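Local coordinates for dihydropteridine reductase (Dictyostelium discoideum, PDB 3ORF), which catalyses the NADH- or NADPH-dependent reduction of quinonoid dihydropteridines to tetrahydropteridines, working as a homodimer of the short-chain dehydrogenase/reductase family, at residues A[29-33]-A[54-58]; A[139-145]-A[184-190]; A[191-195]-A[209-213]. One frame throughout, in Å; residues are numbered along the deposited sequence.

Interaction 1 of 3, residues A[29-33]-A[54-58]. With NAD (nicotinamide-adenine-dinucleotide), chain E.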
loop_
_atom_site.group_PDB
_atom_site.type_symbol
_atom_site.label_atom_id
_atom_site.label_comp_id
_atom_site.label_asym_id
_atom_site.label_seq_id
_atom_site.Cartn_x
_atom_site.Cartn_y
_atom_site.Cartn_z
ATOM N N GLY A 29 -0.340 -16.350 9.351
ATOM C CA GLY A 29 -1.779 -16.462 9.293
ATOM C C GLY A 29 -2.163 -17.919 9.435
ATOM O O GLY A 29 -3.292 -18.340 9.067
ATOM N N GLY A 30 -1.202 -18.717 9.901
ATOM C CA GLY A 30 -1.433 -20.147 10.062
ATOM C C GLY A 30 -2.611 -20.599 10.919
ATOM O O GLY A 30 -2.962 -21.772 10.872
ATOM N N SER A 31 -3.298 -19.698 11.633
ATOM C CA SER A 31 -4.464 -20.157 12.413
ATOM C C SER A 31 -5.779 -19.726 11.816
ATOM O O SER A 31 -6.832 -20.139 12.343
ATOM C CB SER A 31 -4.433 -19.620 13.834
ATOM O OG SER A 31 -3.287 -20.132 14.518
ATOM N N GLY A 32 -5.739 -18.901 10.746
ATOM C CA GLY A 32 -6.978 -18.416 10.092
ATOM C C GLY A 32 -7.673 -19.542 9.363
ATOM O O GLY A 32 -7.144 -20.661 9.336
ATOM N N ALA A 33 -8.809 -19.285 8.730
ATOM C CA ALA A 33 -9.485 -20.356 7.998
ATOM C C ALA A 33 -8.600 -20.932 6.880
ATOM O O ALA A 33 -8.363 -22.150 6.788
ATOM C CB ALA A 33 -10.789 -19.852 7.434
ATOM N N PHE A 54 -1.481 -14.808 15.604
ATOM C CA PHE A 54 -1.647 -14.175 16.948
ATOM C C PHE A 54 -1.967 -15.204 18.035
ATOM O O PHE A 54 -1.696 -14.989 19.210
ATOM C CB PHE A 54 -2.645 -12.993 16.976
ATOM C CG PHE A 54 -2.281 -11.872 16.027
ATOM C CD1 PHE A 54 -3.218 -11.363 15.119
ATOM C CD2 PHE A 54 -0.976 -11.348 15.988
ATOM C CE1 PHE A 54 -2.854 -10.324 14.199
ATOM C CE2 PHE A 54 -0.620 -10.323 15.050
ATOM C CZ PHE A 54 -1.551 -9.827 14.204
ATOM N N ARG A 55 -2.504 -16.338 17.618
ATOM C CA ARG A 55 -2.816 -17.441 18.518
ATOM C C ARG A 55 -2.196 -18.724 17.882
ATOM O O ARG A 55 -1.836 -18.739 16.672
ATOM C CB ARG A 55 -4.339 -17.506 18.742
ATOM C CG ARG A 55 -5.128 -17.981 17.559
ATOM C CD ARG A 55 -6.550 -17.381 17.494
ATOM N NE ARG A 55 -7.188 -17.720 16.201
ATOM C CZ ARG A 55 -7.042 -17.004 15.075
ATOM N NH1 ARG A 55 -6.319 -15.884 15.073
ATOM N NH2 ARG A 55 -7.624 -17.395 13.949
ATOM N N GLU A 56 -2.027 -19.755 18.701
ATOM C CA GLU A 56 -1.353 -20.980 18.289
ATOM C C GLU A 56 -2.220 -21.764 17.305
ATOM O O GLU A 56 -3.471 -21.629 17.306
ATOM C CB GLU A 56 -1.083 -21.886 19.541
ATOM C CG GLU A 56 -0.349 -21.214 20.760
ATOM C CD GLU A 56 1.182 -20.946 20.561
ATOM O OE1 GLU A 56 1.900 -20.828 21.589
ATOM O OE2 GLU A 56 1.673 -20.820 19.384
ATOM N N ASN A 57 -1.568 -22.617 16.519
ATOM C CA ASN A 57 -2.269 -23.624 15.725
ATOM C C ASN A 57 -1.739 -24.960 16.166
ATOM O O ASN A 57 -0.670 -25.401 15.662
ATOM C CB ASN A 57 -2.068 -23.493 14.213
ATOM C CG ASN A 57 -2.868 -24.554 13.439
ATOM O OD1 ASN A 57 -3.020 -24.461 12.209
ATOM N ND2 ASN A 57 -3.388 -25.575 14.157
ATOM N N PRO A 58 -2.458 -25.615 17.115
ATOM C CA PRO A 58 -1.869 -26.792 17.784
ATOM C C PRO A 58 -1.796 -27.924 16.791
ATOM O O PRO A 58 -1.022 -28.796 16.963
ATOM C CB PRO A 58 -2.857 -27.096 18.934
ATOM C CG PRO A 58 -4.190 -26.488 18.489
ATOM C CD PRO A 58 -3.853 -25.347 17.539
HETATM P PA NAD E . -9.201 -15.262 8.801
HETATM O O1A NAD E . -9.629 -14.009 9.477
HETATM O O2A NAD E . -9.747 -16.582 9.220
HETATM O O5B NAD E . -7.595 -15.419 9.105
HETATM C C5B NAD E . -6.599 -14.472 8.972
HETATM C C4B NAD E . -5.503 -14.869 9.978
HETATM O O4B NAD E . -4.469 -13.848 9.868
HETATM C C3B NAD E . -6.057 -14.741 11.423
HETATM O O3B NAD E . -5.546 -15.803 12.194
HETATM C C2B NAD E . -5.369 -13.515 11.987
HETATM O O2B NAD E . -5.088 -13.671 13.388
HETATM C C1B NAD E . -4.047 -13.533 11.193
HETATM N N9A NAD E . -3.387 -12.207 11.040
HETATM C C8A NAD E . -4.036 -11.035 10.817
HETATM N N7A NAD E . -3.095 -10.089 10.678
HETATM C C5A NAD E . -1.855 -10.642 10.849
HETATM C C6A NAD E . -0.511 -10.156 10.828
HETATM N N6A NAD E . -0.239 -8.835 10.685
HETATM N N1A NAD E . 0.523 -11.028 11.009
HETATM C C2A NAD E . 0.276 -12.313 11.226
HETATM N N3A NAD E . -0.984 -12.795 11.249
HETATM C C4A NAD E . -2.062 -11.994 11.093
HETATM O O3 NAD E . -9.361 -14.965 7.262
HETATM P PN NAD E . -9.452 -15.929 6.070
HETATM O O1N NAD E . -10.920 -15.973 5.775
HETATM O O2N NAD E . -8.583 -17.169 6.227
HETATM O O5D NAD E . -8.784 -15.103 4.843
HETATM C C5D NAD E . -7.432 -15.308 4.416
HETATM C C4D NAD E . -7.024 -14.233 3.390
HETATM O O4D NAD E . -8.085 -14.064 2.411
HETATM C C3D NAD E . -6.756 -12.823 3.930
HETATM O O3D NAD E . -5.438 -12.430 3.407
HETATM C C2D NAD E . -7.850 -11.950 3.300
HETATM O O2D NAD E . -7.293 -10.635 3.141
HETATM C C1D NAD E . -7.923 -12.688 1.945
HETATM N N1N NAD E . -8.811 -12.463 0.715
HETATM C C2N NAD E . -10.180 -12.963 0.562
HETATM C C3N NAD E . -10.862 -12.678 -0.672
HETATM C C7N NAD E . -12.307 -13.151 -0.991
HETATM O O7N NAD E . -13.113 -12.360 -1.515
HETATM N N7N NAD E . -12.544 -14.453 -0.724
HETATM C C4N NAD E . -10.208 -11.965 -1.706
HETATM C C5N NAD E . -8.888 -11.525 -1.552
HETATM C C6N NAD E . -8.212 -11.770 -0.367
#
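The hydroxyl of Ser-31 donates to the backbone carbonyl of Arg-55, OG to O 2.9 Å, reaching it from above the carbonyl plane, 52° out of it. This bond joins the glycine-rich turn of a Rossmann fold, between strand 24-28 and helix 33-44, to the loop that leaves strand 48-53. The turn itself is a type I beta turn, closed by Gly-32 N on Gly-29 O. Ser-31 also works through its CB, which sits 3.8 Å above the middle of the Arg-55 guanidinium. That group arrives on a chain extended from CG to NE, after a first torsion (71°) that sets CG between the backbone N and the carbonyl carbon. Its NH1 then binds both hydroxyls of the adenosine ribose, 3.0 Å to NAD O3B and 3.0 Å to NAD O2B, while NH2 adds a weak bond to O3B. A glycine in place of Ser-31 would probably leave the Arg-55 carbonyl without its hydroxyl partner and the guanidinium face without its packing, so that the group is less firmly set against the ribose. Behind the contact, Asp-53 accepts from the Ser-31 amide and also hydrogen-bonds NAD. Phe-54 borders the adenine, with NAD N3A over one face of its ring and CZ 3.5 Å from NAD C5A. At the other end of the turn Gly-32 sits at the N-cap position of helix 33-44, and a side chain there would run into NAD O5B. The next amide, Ala-33 N, donates almost straight (166°) to the phosphate oxygen NAD O2A at 2.9 Å.

Interaction 2 of 3, residues A[139-145]-A[184-190]. With NAD (nicotinamide-adenine-dinucleotide), chain E.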
loop_
_atom_site.group_PDB
_atom_site.type_symbol
_atom_site.label_atom_id
_atom_site.label_comp_id
_atom_site.label_asym_id
_atom_site.label_seq_id
_atom_site.Cartn_x
_atom_site.Cartn_y
_atom_site.Cartn_z
ATOM N N LEU A 139 9.186 -21.705 -2.813
ATOM C CA LEU A 139 7.969 -21.139 -3.314
ATOM C C LEU A 139 7.493 -20.136 -2.286
ATOM O O LEU A 139 7.398 -20.445 -1.065
ATOM C CB LEU A 139 6.901 -22.205 -3.425
ATOM C CG LEU A 139 5.518 -21.684 -3.865
ATOM C CD1 LEU A 139 5.638 -21.123 -5.278
ATOM C CD2 LEU A 139 4.562 -22.866 -3.844
ATOM N N PHE A 140 7.180 -18.941 -2.759
ATOM C CA PHE A 140 6.804 -17.895 -1.847
ATOM C C PHE A 140 5.469 -17.286 -2.285
ATOM O O PHE A 140 5.385 -16.663 -3.359
ATOM C CB PHE A 140 7.893 -16.830 -1.882
ATOM C CG PHE A 140 7.590 -15.632 -1.063
ATOM C CD1 PHE A 140 8.077 -15.532 0.244
ATOM C CD2 PHE A 140 6.858 -14.588 -1.593
ATOM C CE1 PHE A 140 7.829 -14.377 0.997
ATOM C CE2 PHE A 140 6.599 -13.473 -0.844
ATOM C CZ PHE A 140 7.070 -13.376 0.456
ATOM N N VAL A 141 4.431 -17.427 -1.477
ATOM C CA VAL A 141 3.130 -16.970 -1.938
ATOM C C VAL A 141 2.470 -16.007 -1.030
ATOM O O VAL A 141 2.287 -16.347 0.104
ATOM C CB VAL A 141 2.183 -18.158 -2.159
ATOM C CG1 VAL A 141 0.774 -17.684 -2.616
ATOM C CG2 VAL A 141 2.781 -19.044 -3.261
ATOM N N LEU A 142 2.057 -14.815 -1.542
ATOM C CA LEU A 142 1.198 -13.929 -0.768
ATOM C C LEU A 142 -0.253 -13.999 -1.267
ATOM O O LEU A 142 -0.506 -14.130 -2.475
ATOM C CB LEU A 142 1.708 -12.474 -0.851
ATOM C CG LEU A 142 3.154 -12.198 -0.433
ATOM C CD1 LEU A 142 3.503 -10.676 -0.371
ATOM C CD2 LEU A 142 3.297 -12.816 0.969
ATOM N N THR A 143 -1.210 -13.871 -0.345
ATOM C CA THR A 143 -2.639 -13.694 -0.677
ATOM C C THR A 143 -2.955 -12.212 -1.023
ATOM O O THR A 143 -2.843 -11.291 -0.152
ATOM C CB THR A 143 -3.530 -14.190 0.442
ATOM O OG1 THR A 143 -3.132 -15.564 0.748
ATOM C CG2 THR A 143 -4.978 -14.255 -0.073
ATOM N N GLY A 144 -3.340 -11.978 -2.293
ATOM C CA GLY A 144 -3.677 -10.609 -2.714
ATOM C C GLY A 144 -5.197 -10.491 -2.745
ATOM O O GLY A 144 -5.908 -11.149 -1.938
ATOM N N ALA A 145 -5.730 -9.734 -3.722
ATOM C CA ALA A 145 -7.177 -9.756 -3.924
ATOM C C ALA A 145 -7.543 -9.508 -5.330
ATOM O O ALA A 145 -7.093 -8.560 -5.917
ATOM C CB ALA A 145 -7.918 -8.777 -2.972
ATOM N N THR A 184 10.389 -18.464 -6.458
ATOM C CA THR A 184 9.282 -18.000 -7.287
ATOM C C THR A 184 8.368 -17.299 -6.300
ATOM O O THR A 184 8.001 -17.905 -5.290
ATOM C CB THR A 184 8.505 -19.187 -7.870
ATOM O OG1 THR A 184 9.301 -19.808 -8.867
ATOM C CG2 THR A 184 7.212 -18.738 -8.563
ATOM N N SER A 185 8.070 -16.032 -6.584
ATOM C CA SER A 185 7.136 -15.179 -5.818
ATOM C C SER A 185 5.811 -15.108 -6.639
ATOM O O SER A 185 5.856 -14.729 -7.829
ATOM C CB SER A 185 7.755 -13.795 -5.716
ATOM O OG SER A 185 6.895 -12.801 -5.155
ATOM N N LEU A 186 4.679 -15.504 -6.014
ATOM C CA LEU A 186 3.334 -15.485 -6.609
ATOM C C LEU A 186 2.336 -14.804 -5.662
ATOM O O LEU A 186 2.519 -14.757 -4.438
ATOM C CB LEU A 186 2.829 -16.938 -6.847
ATOM C CG LEU A 186 3.723 -17.738 -7.790
ATOM C CD1 LEU A 186 3.268 -19.140 -7.867
ATOM C CD2 LEU A 186 3.815 -17.039 -9.183
ATOM N N GLY A 187 1.253 -14.305 -6.237
ATOM C CA GLY A 187 0.137 -13.840 -5.490
ATOM C C GLY A 187 -0.998 -14.764 -5.877
ATOM O O GLY A 187 -1.105 -15.145 -7.060
ATOM N N ILE A 188 -1.847 -15.148 -4.908
ATOM C CA ILE A 188 -3.107 -15.836 -5.251
ATOM C C ILE A 188 -4.179 -14.848 -4.938
ATOM O O ILE A 188 -4.118 -14.170 -3.895
ATOM C CB ILE A 188 -3.325 -17.165 -4.478
ATOM C CG1 ILE A 188 -3.196 -16.946 -2.988
ATOM C CG2 ILE A 188 -2.380 -18.260 -5.021
ATOM C CD1 ILE A 188 -3.304 -18.218 -2.188
ATOM N N LEU A 189 -5.107 -14.681 -5.892
ATOM C CA LEU A 189 -6.033 -13.559 -5.883
ATOM C C LEU A 189 -7.431 -14.173 -6.030
ATOM O O LEU A 189 -7.949 -14.297 -7.121
ATOM C CB LEU A 189 -5.767 -12.549 -7.050
ATOM C CG LEU A 189 -4.867 -11.305 -6.899
ATOM C CD1 LEU A 189 -3.452 -11.761 -6.562
ATOM C CD2 LEU A 189 -4.899 -10.554 -8.221
ATOM N N PRO A 190 -8.047 -14.517 -4.909
ATOM C CA PRO A 190 -9.403 -15.098 -4.982
ATOM C C PRO A 190 -10.486 -14.057 -5.328
ATOM O O PRO A 190 -10.365 -12.879 -4.914
ATOM C CB PRO A 190 -9.634 -15.679 -3.569
ATOM C CG PRO A 190 -8.567 -15.000 -2.642
ATOM C CD PRO A 190 -7.549 -14.265 -3.547
HETATM P PA NAD E . -9.201 -15.262 8.801
HETATM O O1A NAD E . -9.629 -14.009 9.477
HETATM O O2A NAD E . -9.747 -16.582 9.220
HETATM O O5B NAD E . -7.595 -15.419 9.105
HETATM C C5B NAD E . -6.599 -14.472 8.972
HETATM C C4B NAD E . -5.503 -14.869 9.978
HETATM O O4B NAD E . -4.469 -13.848 9.868
HETATM C C3B NAD E . -6.057 -14.741 11.423
HETATM O O3B NAD E . -5.546 -15.803 12.194
HETATM C C2B NAD E . -5.369 -13.515 11.987
HETATM O O2B NAD E . -5.088 -13.671 13.388
HETATM C C1B NAD E . -4.047 -13.533 11.193
HETATM N N9A NAD E . -3.387 -12.207 11.040
HETATM C C8A NAD E . -4.036 -11.035 10.817
HETATM N N7A NAD E . -3.095 -10.089 10.678
HETATM C C5A NAD E . -1.855 -10.642 10.849
HETATM C C6A NAD E . -0.511 -10.156 10.828
HETATM N N6A NAD E . -0.239 -8.835 10.685
HETATM N N1A NAD E . 0.523 -11.028 11.009
HETATM C C2A NAD E . 0.276 -12.313 11.226
HETATM N N3A NAD E . -0.984 -12.795 11.249
HETATM C C4A NAD E . -2.062 -11.994 11.093
HETATM O O3 NAD E . -9.361 -14.965 7.262
HETATM P PN NAD E . -9.452 -15.929 6.070
HETATM O O1N NAD E . -10.920 -15.973 5.775
HETATM O O2N NAD E . -8.583 -17.169 6.227
HETATM O O5D NAD E . -8.784 -15.103 4.843
HETATM C C5D NAD E . -7.432 -15.308 4.416
HETATM C C4D NAD E . -7.024 -14.233 3.390
HETATM O O4D NAD E . -8.085 -14.064 2.411
HETATM C C3D NAD E . -6.756 -12.823 3.930
HETATM O O3D NAD E . -5.438 -12.430 3.407
HETATM C C2D NAD E . -7.850 -11.950 3.300
HETATM O O2D NAD E . -7.293 -10.635 3.141
HETATM C C1D NAD E . -7.923 -12.688 1.945
HETATM N N1N NAD E . -8.811 -12.463 0.715
HETATM C C2N NAD E . -10.180 -12.963 0.562
HETATM C C3N NAD E . -10.862 -12.678 -0.672
HETATM C C7N NAD E . -12.307 -13.151 -0.991
HETATM O O7N NAD E . -13.113 -12.360 -1.515
HETATM N N7N NAD E . -12.544 -14.453 -0.724
HETATM C C4N NAD E . -10.208 -11.965 -1.706
HETATM C C5N NAD E . -8.888 -11.525 -1.552
HETATM C C6N NAD E . -8.212 -11.770 -0.367
#
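The Phe-140 ring meets Ser-185 obliquely, CD2 to OG 4.0 Å, and the ring of Phe-91 lies against it with the planes about 20° apart. The hydroxyl of Ser-185 has its own partner, Ile-169 O. At the far end the flat group is the nicotinamide: Pro-190 lies over one of its faces, CG 3.6 Å from NAD C4N, while the methyl of Ala-145 comes in obliquely from the other side. In between, two neighbouring parallel strands of the Rossmann sheet run side by side, linked in a beta-alpha-beta crossover through helix 156-172. Five backbone bonds join them, from Phe-140 N on Thr-184 O (2.9 Å) to Gly-144 N on Ile-188 O (2.8 Å). On the face carrying Val-141, Leu-186 and Ile-188, which helix 213-225 covers with Trp-223, the branches interlock. Ile-188 turns CG1 between its backbone N and carbonyl carbon (chi1 53°), which points CG2 at Val-141 CG1, 4.0 Å away, the two side chains crossing at about a right angle. Val-141 CG2 rests on Leu-186 CB. Where strand 139-143 ends, Leu-189 CG packs 3.6 Å from Ala-145 C, and its CD1 lies 4.0 Å from Gly-144 CA, where any side chain would collide with it.

Interaction 3 of 3, residues A[191-195]-A[209-213]. With NAD (nicotinamide-adenine-dinucleotide), chain E.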
loop_
_atom_site.group_PDB
_atom_site.type_symbol
_atom_site.label_atom_id
_atom_site.label_comp_id
_atom_site.label_asym_id
_atom_site.label_seq_id
_atom_site.Cartn_x
_atom_site.Cartn_y
_atom_site.Cartn_z
ATOM N N VAL A 191 -11.446 -14.462 -6.184
ATOM C CA VAL A 191 -12.718 -13.751 -6.332
ATOM C C VAL A 191 -13.537 -13.963 -5.023
ATOM O O VAL A 191 -13.816 -13.012 -4.299
ATOM C CB VAL A 191 -13.425 -14.217 -7.607
ATOM C CG1 VAL A 191 -14.812 -13.522 -7.794
ATOM C CG2 VAL A 191 -12.507 -13.878 -8.776
ATOM N N THR A 192 -13.800 -15.220 -4.669
ATOM C CA THR A 192 -14.447 -15.533 -3.394
ATOM C C THR A 192 -14.093 -16.924 -2.909
ATOM O O THR A 192 -14.433 -17.957 -3.557
ATOM C CB THR A 192 -16.027 -15.507 -3.488
ATOM O OG1 THR A 192 -16.449 -14.482 -4.392
ATOM C CG2 THR A 192 -16.635 -15.277 -2.092
ATOM N N LEU A 193 -13.382 -16.925 -1.801
ATOM C CA LEU A 193 -13.132 -18.098 -0.947
ATOM C C LEU A 193 -14.341 -18.469 -0.080
ATOM O O LEU A 193 -15.133 -17.614 0.353
ATOM C CB LEU A 193 -11.981 -17.804 0.064
ATOM C CG LEU A 193 -10.586 -17.636 -0.482
ATOM C CD1 LEU A 193 -9.545 -17.746 0.657
ATOM C CD2 LEU A 193 -10.370 -18.792 -1.521
ATOM N N ASP A 194 -14.439 -19.744 0.230
ATOM C CA ASP A 194 -15.474 -20.215 1.135
ATOM C C ASP A 194 -14.876 -20.246 2.527
ATOM O O ASP A 194 -14.232 -21.229 2.905
ATOM C CB ASP A 194 -15.971 -21.604 0.759
ATOM C CG ASP A 194 -17.200 -22.034 1.569
ATOM O OD1 ASP A 194 -17.558 -21.372 2.553
ATOM O OD2 ASP A 194 -17.791 -23.070 1.281
ATOM N N THR A 195 -15.072 -19.149 3.243
ATOM C CA THR A 195 -14.494 -18.892 4.567
ATOM C C THR A 195 -15.653 -18.404 5.463
ATOM O O THR A 195 -16.627 -17.848 4.961
ATOM C CB THR A 195 -13.515 -17.683 4.539
ATOM O OG1 THR A 195 -14.221 -16.529 4.037
ATOM C CG2 THR A 195 -12.247 -17.932 3.621
ATOM N N ASP A 209 -20.457 -21.238 -6.056
ATOM C CA ASP A 209 -19.597 -20.303 -6.779
ATOM C C ASP A 209 -18.461 -19.798 -5.875
ATOM O O ASP A 209 -17.867 -18.725 -6.146
ATOM C CB ASP A 209 -20.371 -19.067 -7.247
ATOM C CG ASP A 209 -21.369 -19.340 -8.408
ATOM O OD1 ASP A 209 -21.466 -20.473 -8.957
ATOM O OD2 ASP A 209 -22.090 -18.349 -8.738
ATOM N N TRP A 210 -18.181 -20.520 -4.778
ATOM C CA TRP A 210 -17.084 -20.112 -3.854
ATOM C C TRP A 210 -15.980 -21.175 -3.869
ATOM O O TRP A 210 -16.295 -22.394 -3.884
ATOM C CB TRP A 210 -17.648 -19.991 -2.443
ATOM C CG TRP A 210 -18.568 -18.805 -2.289
ATOM C CD1 TRP A 210 -19.061 -17.999 -3.289
ATOM C CD2 TRP A 210 -19.072 -18.283 -1.071
ATOM N NE1 TRP A 210 -19.807 -16.987 -2.747
ATOM C CE2 TRP A 210 -19.819 -17.128 -1.386
ATOM C CE3 TRP A 210 -18.923 -18.646 0.271
ATOM C CZ2 TRP A 210 -20.445 -16.364 -0.418
ATOM C CZ3 TRP A 210 -19.558 -17.889 1.230
ATOM C CH2 TRP A 210 -20.292 -16.750 0.880
ATOM N N THR A 211 -14.700 -20.741 -3.846
ATOM C CA THR A 211 -13.650 -21.728 -3.894
ATOM C C THR A 211 -13.474 -22.426 -2.525
ATOM O O THR A 211 -13.285 -21.788 -1.528
ATOM C CB THR A 211 -12.298 -21.134 -4.346
ATOM O OG1 THR A 211 -12.492 -20.258 -5.478
ATOM C CG2 THR A 211 -11.348 -22.264 -4.748
ATOM N N PRO A 212 -13.549 -23.764 -2.498
ATOM C CA PRO A 212 -13.216 -24.494 -1.263
ATOM C C PRO A 212 -11.747 -24.296 -0.879
ATOM O O PRO A 212 -10.878 -24.351 -1.751
ATOM C CB PRO A 212 -13.454 -25.954 -1.652
ATOM C CG PRO A 212 -14.525 -25.845 -2.780
ATOM C CD PRO A 212 -13.961 -24.675 -3.571
ATOM N N LEU A 213 -11.483 -24.083 0.411
ATOM C CA LEU A 213 -10.129 -23.788 0.864
ATOM C C LEU A 213 -9.156 -24.947 0.476
ATOM O O LEU A 213 -7.974 -24.710 0.139
ATOM C CB LEU A 213 -10.164 -23.527 2.375
ATOM C CG LEU A 213 -11.029 -22.334 2.781
ATOM C CD1 LEU A 213 -11.105 -22.277 4.280
ATOM C CD2 LEU A 213 -10.491 -21.059 2.268
HETATM P PA NAD E . -9.201 -15.262 8.801
HETATM O O1A NAD E . -9.629 -14.009 9.477
HETATM O O2A NAD E . -9.747 -16.582 9.220
HETATM O O5B NAD E . -7.595 -15.419 9.105
HETATM C C5B NAD E . -6.599 -14.472 8.972
HETATM C C4B NAD E . -5.503 -14.869 9.978
HETATM O O4B NAD E . -4.469 -13.848 9.868
HETATM C C3B NAD E . -6.057 -14.741 11.423
HETATM O O3B NAD E . -5.546 -15.803 12.194
HETATM C C2B NAD E . -5.369 -13.515 11.987
HETATM O O2B NAD E . -5.088 -13.671 13.388
HETATM C C1B NAD E . -4.047 -13.533 11.193
HETATM N N9A NAD E . -3.387 -12.207 11.040
HETATM C C8A NAD E . -4.036 -11.035 10.817
HETATM N N7A NAD E . -3.095 -10.089 10.678
HETATM C C5A NAD E . -1.855 -10.642 10.849
HETATM C C6A NAD E . -0.511 -10.156 10.828
HETATM N N6A NAD E . -0.239 -8.835 10.685
HETATM N N1A NAD E . 0.523 -11.028 11.009
HETATM C C2A NAD E . 0.276 -12.313 11.226
HETATM N N3A NAD E . -0.984 -12.795 11.249
HETATM C C4A NAD E . -2.062 -11.994 11.093
HETATM O O3 NAD E . -9.361 -14.965 7.262
HETATM P PN NAD E . -9.452 -15.929 6.070
HETATM O O1N NAD E . -10.920 -15.973 5.775
HETATM O O2N NAD E . -8.583 -17.169 6.227
HETATM O O5D NAD E . -8.784 -15.103 4.843
HETATM C C5D NAD E . -7.432 -15.308 4.416
HETATM C C4D NAD E . -7.024 -14.233 3.390
HETATM O O4D NAD E . -8.085 -14.064 2.411
HETATM C C3D NAD E . -6.756 -12.823 3.930
HETATM O O3D NAD E . -5.438 -12.430 3.407
HETATM C C2D NAD E . -7.850 -11.950 3.300
HETATM O O2D NAD E . -7.293 -10.635 3.141
HETATM C C1D NAD E . -7.923 -12.688 1.945
HETATM N N1N NAD E . -8.811 -12.463 0.715
HETATM C C2N NAD E . -10.180 -12.963 0.562
HETATM C C3N NAD E . -10.862 -12.678 -0.672
HETATM C C7N NAD E . -12.307 -13.151 -0.991
HETATM O O7N NAD E . -13.113 -12.360 -1.515
HETATM N N7N NAD E . -12.544 -14.453 -0.724
HETATM C C4N NAD E . -10.208 -11.965 -1.706
HETATM C C5N NAD E . -8.888 -11.525 -1.552
HETATM C C6N NAD E . -8.212 -11.770 -0.367
HETATM O O HOH W 1 -12.297 -17.760 -5.726
HETATM O O HOH W 2 -15.106 -17.832 -6.650
HETATM O O HOH W 3 -17.989 -15.287 -6.291
HETATM O O HOH W 4 -13.956 -24.420 2.234
#
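The loop that follows strand 184-190 borders the nicotinamide end of the cofactor pocket, and here it is tied to the loop leading into helix 213-225. A single backbone bridge pairs Leu-193 with Thr-211: Thr-211 N donates to Thr-192 O at 2.8 Å, in the carbonyl plane, and Asp-194 N donates back to Thr-211 O at 2.9 Å. On one flank Trp-210 takes a CH-pi contact, the Thr-192 CG2 methyl standing 3.7 Å from the centroid of the five-membered ring and only 10° off its normal. Asp-194 meets the same indole at its edge, OD1 3.8 Å from Trp-210 CE3, with carboxylate and ring planes 76° apart. With CG anti to the backbone N (chi1 -172°), the carboxylate is carried to that edge, while OD2 forms a salt bridge with Arg-199. On the other flank Leu-193 CD1 and Leu-213 CD2 touch at 3.8 Å, their side chains crossing at about a right angle. A water bridges Asp-194 O and Leu-213 N. Thr-195, whose hydroxyl caps Asn-198 N at the start of helix 196-201, brings CG2 to 3.2 Å from NAD O1N. A loop after the sixth parallel strand, bordering both nicotinamide and pyrophosphate, is characteristic of the short-chain dehydrogenase/reductase fold.

From the N terminus the three contacts come in series, none nesting in or crossing another. Interaction 1 closes the first beta-alpha-beta unit, bringing the turn after strand 24-28 to the loop beyond strand 48-53. Interaction 2 spans 38 residues, including helix 156-172, and sets two central strands of the sheet next to each other. Interaction 3 begins where interaction 2 stops: residues 191-195 continue directly from strand 184-190 and fold back, past helix 196-201, on 209-213. All three border NAD, interaction 1 at its adenosine and pyrophosphate, interaction 2 at the nicotinamide and its ribose, interaction 3 at the nicotinamide and the pyrophosphate. Interactions 1 and 3 touch directly, Ala-33 O packing on Leu-213 CD1 at 3.7 Å, so helices 33-44 and 213-225 meet beside the cofactor.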